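Local coordinates for protein lysyl oxidase (Pichia pastoris, PDB 1W7C) that probably oxidises primary amines, lysyl side chains among them, as a copper- and topaquinone-dependent amine oxidase that works as a dimer, at residues 686-698 / 703-715. Numbering follows the deposited sequence. Where two conformers were deposited one is given.
Sequences SRDTTQQVFYTYD and ESNWEFYGNDWSS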
# COMPACT_ATOMS: atom_id res chain seq x y z
N SER A 686 -12.62 -12.85 -11.90
CA SER A 686 -11.94 -13.97 -11.27
C SER A 686 -12.80 -15.19 -11.02
O SER A 686 -12.27 -16.22 -10.59
CB SER A 686 -11.30 -13.53 -9.95
OG SER A 686 -12.26 -13.30 -8.93
N ARG A 687 -14.11 -15.08 -11.25
CA ARG A 687 -15.05 -16.10 -10.78
C ARG A 687 -14.85 -17.49 -11.39
O ARG A 687 -15.30 -18.50 -10.82
CB ARG A 687 -16.50 -15.67 -11.05
CG ARG A 687 -16.98 -14.34 -10.42
CD ARG A 687 -17.02 -14.29 -8.88
NE ARG A 687 -15.67 -14.26 -8.37
CZ ARG A 687 -15.10 -15.19 -7.61
NH1 ARG A 687 -15.81 -16.18 -7.08
NH2 ARG A 687 -13.82 -15.06 -7.33
N ASP A 688 -14.16 -17.56 -12.52
CA ASP A 688 -13.87 -18.82 -13.17
C ASP A 688 -12.65 -19.61 -12.62
O ASP A 688 -12.41 -20.76 -13.01
CB ASP A 688 -13.72 -18.62 -14.68
CG ASP A 688 -12.61 -17.69 -15.05
OD1 ASP A 688 -12.49 -16.65 -14.40
OD2 ASP A 688 -11.83 -17.94 -15.98
N THR A 689 -11.90 -19.02 -11.69
CA THR A 689 -10.79 -19.77 -11.13
C THR A 689 -11.27 -21.00 -10.37
O THR A 689 -12.35 -21.00 -9.77
CB THR A 689 -9.88 -18.89 -10.23
OG1 THR A 689 -8.74 -19.66 -9.86
CG2 THR A 689 -10.52 -18.43 -8.93
N THR A 690 -10.47 -22.05 -10.36
CA THR A 690 -10.73 -23.18 -9.51
C THR A 690 -10.17 -22.98 -8.10
O THR A 690 -10.45 -23.81 -7.23
CB THR A 690 -10.11 -24.43 -10.05
OG1 THR A 690 -8.69 -24.30 -10.05
CG2 THR A 690 -10.55 -24.76 -11.50
N GLN A 691 -9.40 -21.91 -7.87
CA GLN A 691 -8.74 -21.73 -6.58
C GLN A 691 -9.71 -21.01 -5.63
O GLN A 691 -9.51 -19.86 -5.24
CB GLN A 691 -7.43 -20.94 -6.76
CG GLN A 691 -6.46 -21.62 -7.72
CD GLN A 691 -6.09 -23.03 -7.29
OE1 GLN A 691 -5.48 -23.23 -6.23
NE2 GLN A 691 -6.49 -24.02 -8.09
N GLN A 692 -10.78 -21.73 -5.30
CA GLN A 692 -11.83 -21.21 -4.43
C GLN A 692 -12.51 -22.37 -3.72
O GLN A 692 -12.29 -23.54 -4.10
CB GLN A 692 -12.80 -20.31 -5.22
CG GLN A 692 -13.48 -20.93 -6.40
CD GLN A 692 -14.48 -19.96 -7.02
OE1 GLN A 692 -15.50 -19.67 -6.42
NE2 GLN A 692 -14.21 -19.51 -8.24
N VAL A 693 -13.31 -22.04 -2.70
CA VAL A 693 -14.07 -23.03 -1.93
C VAL A 693 -15.50 -22.53 -1.84
O VAL A 693 -15.74 -21.33 -1.74
CB VAL A 693 -13.45 -23.28 -0.52
CG1 VAL A 693 -13.46 -22.03 0.34
CG2 VAL A 693 -14.15 -24.43 0.20
N PHE A 694 -16.43 -23.48 -1.84
CA PHE A 694 -17.83 -23.22 -1.59
C PHE A 694 -18.27 -24.20 -0.54
O PHE A 694 -18.36 -25.39 -0.79
CB PHE A 694 -18.64 -23.34 -2.88
CG PHE A 694 -20.10 -22.99 -2.74
CD1 PHE A 694 -21.10 -23.88 -3.15
CD2 PHE A 694 -20.48 -21.75 -2.25
CE1 PHE A 694 -22.43 -23.54 -3.04
CE2 PHE A 694 -21.83 -21.42 -2.13
CZ PHE A 694 -22.80 -22.30 -2.54
N TYR A 695 -18.49 -23.68 0.65
CA TYR A 695 -18.94 -24.43 1.81
C TYR A 695 -20.43 -24.18 1.96
O TYR A 695 -20.87 -23.03 1.90
CB TYR A 695 -18.22 -23.89 3.06
CG TYR A 695 -18.86 -24.35 4.36
CD1 TYR A 695 -19.91 -23.64 4.95
CD2 TYR A 695 -18.40 -25.49 4.99
CE1 TYR A 695 -20.51 -24.07 6.10
CE2 TYR A 695 -18.98 -25.95 6.18
CZ TYR A 695 -20.03 -25.21 6.73
OH TYR A 695 -20.61 -25.64 7.89
N THR A 696 -21.20 -25.23 2.18
CA THR A 696 -22.61 -25.09 2.51
C THR A 696 -22.97 -25.88 3.73
O THR A 696 -22.40 -26.93 3.97
CB THR A 696 -23.49 -25.54 1.35
OG1 THR A 696 -23.15 -26.87 0.95
CG2 THR A 696 -23.26 -24.66 0.10
N TYR A 697 -23.96 -25.36 4.45
CA TYR A 697 -24.50 -26.05 5.61
C TYR A 697 -25.99 -26.25 5.39
O TYR A 697 -26.68 -25.33 4.99
CB TYR A 697 -24.24 -25.25 6.88
CG TYR A 697 -24.81 -25.87 8.14
CD1 TYR A 697 -24.06 -26.76 8.90
CD2 TYR A 697 -26.10 -25.57 8.57
CE1 TYR A 697 -24.57 -27.33 10.06
CE2 TYR A 697 -26.63 -26.14 9.73
CZ TYR A 697 -25.85 -27.01 10.47
OH TYR A 697 -26.37 -27.58 11.61
N ASP A 698 -26.45 -27.47 5.63
CA ASP A 698 -27.86 -27.81 5.51
C ASP A 698 -28.51 -27.69 6.89
O ASP A 698 -28.05 -28.31 7.85
CB ASP A 698 -28.02 -29.23 4.97
CG ASP A 698 -29.38 -29.47 4.35
OD1 ASP A 698 -29.45 -30.17 3.32
OD2 ASP A 698 -30.44 -28.99 4.82
N GLU A 703 -25.72 -31.20 8.07
CA GLU A 703 -24.52 -31.64 7.37
C GLU A 703 -23.85 -30.49 6.63
O GLU A 703 -24.52 -29.64 6.06
CB GLU A 703 -24.86 -32.74 6.38
CG GLU A 703 -25.24 -34.07 7.05
CD GLU A 703 -25.51 -35.16 6.05
OE1 GLU A 703 -26.70 -35.50 5.84
OE2 GLU A 703 -24.54 -35.69 5.47
N SER A 704 -22.52 -30.50 6.64
CA SER A 704 -21.72 -29.54 5.88
C SER A 704 -21.27 -30.22 4.59
O SER A 704 -21.10 -31.43 4.54
CB SER A 704 -20.50 -29.12 6.69
OG SER A 704 -20.86 -28.34 7.83
N ASN A 705 -21.08 -29.43 3.54
CA ASN A 705 -20.46 -29.90 2.30
C ASN A 705 -19.37 -28.90 1.89
O ASN A 705 -19.54 -27.69 2.01
CB ASN A 705 -21.47 -30.02 1.15
CG ASN A 705 -20.82 -30.51 -0.14
OD1 ASN A 705 -20.62 -29.73 -1.09
ND2 ASN A 705 -20.51 -31.81 -0.20
N TRP A 706 -18.26 -29.44 1.40
CA TRP A 706 -17.13 -28.63 0.92
C TRP A 706 -16.92 -28.94 -0.55
O TRP A 706 -16.74 -30.08 -0.91
CB TRP A 706 -15.86 -28.98 1.69
CG TRP A 706 -15.90 -28.67 3.18
CD1 TRP A 706 -16.42 -29.46 4.18
CD2 TRP A 706 -15.38 -27.51 3.82
NE1 TRP A 706 -16.25 -28.85 5.40
CE2 TRP A 706 -15.61 -27.66 5.21
CE3 TRP A 706 -14.73 -26.36 3.38
CZ2 TRP A 706 -15.23 -26.70 6.14
CZ3 TRP A 706 -14.37 -25.40 4.30
CH2 TRP A 706 -14.61 -25.58 5.66
N GLU A 707 -16.96 -27.91 -1.38
CA GLU A 707 -16.63 -27.98 -2.80
C GLU A 707 -15.30 -27.25 -3.02
O GLU A 707 -15.20 -26.04 -2.77
CB GLU A 707 -17.72 -27.31 -3.66
CG GLU A 707 -17.37 -27.23 -5.13
CD GLU A 707 -17.19 -28.61 -5.75
OE1 GLU A 707 -18.16 -29.38 -5.76
OE2 GLU A 707 -16.08 -28.92 -6.23
N PHE A 708 -14.30 -28.02 -3.46
CA PHE A 708 -12.94 -27.51 -3.68
C PHE A 708 -12.53 -27.43 -5.16
O PHE A 708 -11.39 -27.09 -5.47
CB PHE A 708 -11.93 -28.41 -2.96
CG PHE A 708 -12.05 -28.39 -1.47
CD1 PHE A 708 -12.53 -29.49 -0.78
CD2 PHE A 708 -11.63 -27.29 -0.75
CE1 PHE A 708 -12.61 -29.48 0.62
CE2 PHE A 708 -11.69 -27.27 0.64
CZ PHE A 708 -12.19 -28.35 1.33
N TYR A 709 -13.45 -27.74 -6.07
CA TYR A 709 -13.25 -27.51 -7.51
C TYR A 709 -12.00 -28.20 -8.06
O TYR A 709 -11.26 -27.67 -8.89
CB TYR A 709 -13.25 -26.01 -7.81
CG TYR A 709 -14.57 -25.35 -7.46
CD1 TYR A 709 -14.69 -24.55 -6.34
CD2 TYR A 709 -15.70 -25.57 -8.24
CE1 TYR A 709 -15.89 -23.92 -6.02
CE2 TYR A 709 -16.90 -24.95 -7.94
CZ TYR A 709 -16.98 -24.10 -6.83
OH TYR A 709 -18.17 -23.51 -6.48
N GLY A 710 -11.80 -29.42 -7.58
CA GLY A 710 -10.75 -30.29 -8.06
C GLY A 710 -9.41 -30.20 -7.35
O GLY A 710 -8.45 -30.89 -7.70
N ASN A 711 -9.35 -29.31 -6.38
CA ASN A 711 -8.17 -29.16 -5.55
C ASN A 711 -8.24 -30.06 -4.32
O ASN A 711 -9.09 -29.88 -3.46
CB ASN A 711 -8.02 -27.72 -5.13
CG ASN A 711 -7.80 -26.80 -6.31
OD1 ASN A 711 -6.68 -26.67 -6.81
ND2 ASN A 711 -8.85 -26.10 -6.74
N ASP A 712 -7.33 -31.01 -4.25
CA ASP A 712 -7.30 -31.99 -3.17
C ASP A 712 -6.39 -31.49 -2.05
O ASP A 712 -5.18 -31.50 -2.19
CB ASP A 712 -6.78 -33.33 -3.71
CG ASP A 712 -6.88 -34.45 -2.70
OD1 ASP A 712 -7.24 -34.18 -1.54
OD2 ASP A 712 -6.64 -35.63 -2.99
N TRP A 713 -6.99 -31.04 -0.95
CA TRP A 713 -6.22 -30.52 0.19
C TRP A 713 -5.70 -31.59 1.16
O TRP A 713 -5.07 -31.27 2.16
CB TRP A 713 -7.06 -29.50 0.97
CG TRP A 713 -7.23 -28.18 0.26
CD1 TRP A 713 -8.04 -27.92 -0.80
CD2 TRP A 713 -6.57 -26.95 0.58
NE1 TRP A 713 -7.93 -26.59 -1.15
CE2 TRP A 713 -7.04 -25.97 -0.31
CE3 TRP A 713 -5.64 -26.57 1.55
CZ2 TRP A 713 -6.60 -24.64 -0.28
CZ3 TRP A 713 -5.21 -25.25 1.60
CH2 TRP A 713 -5.69 -24.31 0.70
N SER A 714 -5.95 -32.87 0.86
CA SER A 714 -5.41 -33.98 1.65
C SER A 714 -3.89 -33.84 1.86
O SER A 714 -3.17 -33.35 0.99
CB SER A 714 -5.69 -35.34 0.99
OG SER A 714 -7.08 -35.52 0.75
N SER A 715 -3.43 -34.27 3.03
CA SER A 715 -2.02 -34.21 3.36
C SER A 715 -1.22 -34.96 2.32
O SER A 715 -1.63 -36.03 1.87
CB SER A 715 -1.77 -34.80 4.75
OG SER A 715 -2.42 -34.01 5.73
O HOH W 1 -9.94 -25.09 -3.58
O HOH W 2 -20.73 -27.08 -1.06
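Glu703 O accepts a hydrogen bond from Asp698 N at 2.9 Å, at the end of the hairpin where strands 692-697 and 704-707 pair antiparallel, a compact example of how a hairpin gives its two faces different work. Ser704, in a non-hydrogen-bonded pair with Tyr697, reaches diagonally instead: its OG is hydrogen-bonded to Tyr695 OH at 2.7 Å, while the same OG lies at the edge of the Tyr697 ring. Asn705 and Thr696 exchange two backbone bonds, and beside them a water lies within bonding distance of Asn705 OD1 and Phe694 O and can donate to either. Trp706 shares its face of the hairpin with Tyr695, the two forming a T-shaped stack with planes at 67°. Tyr695 CD2 sits 3.5 Å from Trp706 CE2, over the indole face, the phenol ring reaching across from a CG anti to the backbone N (chi1 165°); Val693 CG2 meets the indole edge.

This beta hairpin continues an antiparallel arrangement, since 692-697 also pairs with strand 418-433, and it lies against the second subunit of the dimer. Glu707 closes the regular ladder with reciprocal bonds to Phe694, and its bent side chain brings OE2 to Tyr709 N, with CG over the Tyr709 ring. Beyond it, the type I' turn from Phe708 to Asn711 turns Tyr709 toward 686-698: CD1 lies 3.4 Å from Gln692 O, which is at the ring edge, and OH reaches Phe694 CB. Asn711 OD1 accepts from Gln691 NE2 at 2.9 Å, the two amide planes 85° apart, while Gln691 OE1 is hydrogen-bonded to Ser282 OG of the second subunit.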